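Local coordinates for copper homeostasis protein CutC (Streptococcus agalactiae, PDB 2BDQ) that is a TIM-barrel protein of the CutC family, probably binding copper ions and taking part in copper homeostasis in the cytoplasm, at residues 5-10 / 203-208. Sequence-based numbering, arbitrary orientation.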
# COMPACT_ATOMS: atom_id res chain seq x y z
N GLU A 5 18.18 -7.79 7.67
CA GLU A 5 17.28 -6.86 7.00
C GLU A 5 15.87 -6.96 7.56
O GLU A 5 15.25 -8.03 7.57
CB GLU A 5 17.24 -7.15 5.50
CG GLU A 5 16.21 -6.36 4.71
CD GLU A 5 16.25 -6.65 3.21
OE1 GLU A 5 17.30 -6.35 2.59
OE2 GLU A 5 15.25 -7.17 2.67
N PHE A 6 15.34 -5.84 8.03
CA PHE A 6 14.00 -5.81 8.57
C PHE A 6 12.96 -5.45 7.50
O PHE A 6 13.11 -4.47 6.78
CB PHE A 6 13.94 -4.83 9.73
CG PHE A 6 12.56 -4.63 10.27
CD1 PHE A 6 11.92 -3.41 10.14
CD2 PHE A 6 11.90 -5.67 10.91
CE1 PHE A 6 10.62 -3.22 10.63
CE2 PHE A 6 10.61 -5.50 11.40
CZ PHE A 6 9.97 -4.27 11.27
N CYS A 7 11.91 -6.27 7.40
CA CYS A 7 10.83 -6.07 6.45
C CYS A 7 9.74 -5.25 7.14
O CYS A 7 9.08 -5.74 8.06
CB CYS A 7 10.28 -7.44 6.00
SG CYS A 7 8.95 -7.38 4.75
N ALA A 8 9.56 -4.02 6.70
CA ALA A 8 8.58 -3.12 7.30
C ALA A 8 7.40 -2.77 6.41
O ALA A 8 7.46 -2.90 5.19
CB ALA A 8 9.29 -1.82 7.74
N GLU A 9 6.32 -2.35 7.04
CA GLU A 9 5.14 -1.90 6.31
C GLU A 9 5.03 -0.47 6.80
O GLU A 9 4.69 -0.23 7.97
CB GLU A 9 3.89 -2.69 6.70
CG GLU A 9 2.63 -2.17 6.01
CD GLU A 9 1.38 -2.95 6.36
OE1 GLU A 9 1.33 -4.16 6.03
OE2 GLU A 9 0.45 -2.36 6.95
N ASN A 10 5.38 0.48 5.93
CA ASN A 10 5.34 1.90 6.28
C ASN A 10 6.36 2.16 7.39
O ASN A 10 7.26 1.34 7.60
CB ASN A 10 3.93 2.27 6.70
CG ASN A 10 2.93 1.99 5.60
OD1 ASN A 10 1.76 1.69 5.86
ND2 ASN A 10 3.38 2.09 4.35
N GLN A 203 23.18 -13.02 4.75
CA GLN A 203 22.13 -12.01 4.90
C GLN A 203 20.77 -12.64 5.17
O GLN A 203 20.36 -13.59 4.50
CB GLN A 203 22.05 -11.14 3.65
CG GLN A 203 23.40 -10.54 3.27
CD GLN A 203 23.25 -9.42 2.26
OE1 GLN A 203 22.56 -8.43 2.51
NE2 GLN A 203 23.91 -9.56 1.12
N ALA A 204 20.05 -12.10 6.16
CA ALA A 204 18.75 -12.63 6.52
C ALA A 204 17.69 -11.53 6.50
O ALA A 204 17.91 -10.42 6.98
CB ALA A 204 18.81 -13.28 7.90
N HIS A 205 16.52 -11.88 5.96
CA HIS A 205 15.38 -10.98 5.83
C HIS A 205 14.20 -11.50 6.65
O HIS A 205 13.96 -12.71 6.69
CB HIS A 205 14.99 -10.92 4.35
CG HIS A 205 13.70 -10.22 4.08
ND1 HIS A 205 13.64 -8.92 3.63
CD2 HIS A 205 12.42 -10.67 4.10
CE1 HIS A 205 12.38 -8.60 3.38
NE2 HIS A 205 11.62 -9.65 3.65
N GLY A 206 13.47 -10.60 7.29
CA GLY A 206 12.33 -11.02 8.07
C GLY A 206 11.62 -9.93 8.85
O GLY A 206 12.22 -8.89 9.17
N THR A 207 10.34 -10.15 9.14
CA THR A 207 9.57 -9.18 9.91
C THR A 207 9.89 -9.35 11.39
O THR A 207 9.75 -8.41 12.17
CB THR A 207 8.05 -9.38 9.73
OG1 THR A 207 7.71 -10.77 9.91
CG2 THR A 207 7.61 -8.91 8.36
N ARG A 208 10.34 -10.54 11.77
CA ARG A 208 10.71 -10.80 13.16
C ARG A 208 12.18 -11.22 13.23
O ARG A 208 12.53 -12.15 13.95
CB ARG A 208 9.84 -11.91 13.75
CG ARG A 208 8.37 -11.84 13.40
CD ARG A 208 7.56 -12.64 14.40
NE ARG A 208 6.23 -12.95 13.89
CZ ARG A 208 5.97 -13.88 12.98
NH1 ARG A 208 6.97 -14.60 12.47
NH2 ARG A 208 4.73 -14.08 12.57
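The seam that closes the parallel eight-stranded TIM barrel runs here between its first and last strands, 3-9 and 203-206. Three backbone hydrogen bonds stitch it: Glu5 N to Ala204 O (2.7 Å), Gly206 N to Glu5 O (3.1 Å) and Cys7 N to Gly206 O (3.2 Å). Glu5 and His205 sit side by side in register on the barrel interior. With CG anti to the backbone N (chi1 173°) and the chain extended beyond it, Glu5 brings its carboxylate to the ND1 edge of the imidazole, the two planes nearly perpendicular (81°). His205 ND1 donates to Glu5 OE2 over 2.6 Å; OE2 lies close to the imidazole plane, while ND1 meets it on the anti side, 27° out of the carboxylate plane. This bond helps fix the turn of the ring. Cys7 SG lies 3.7 Å from His205 NE2, oblique to the ring; the three resemble a Cys-His-Glu relay, though no such role is established. On the outer side, Phe6 CE2 brings a ring edge to Thr207 O at 3.1 Å. Just beyond strand 203-206, Thr207 CG2 packs 3.9 Å from Cys7 CB. Arg24 holds Glu5 OE1 in a salt bridge, and strands 24-28 and 180-183 flank the pair, placing Glu26 and Met182 against both Glu5 and His205.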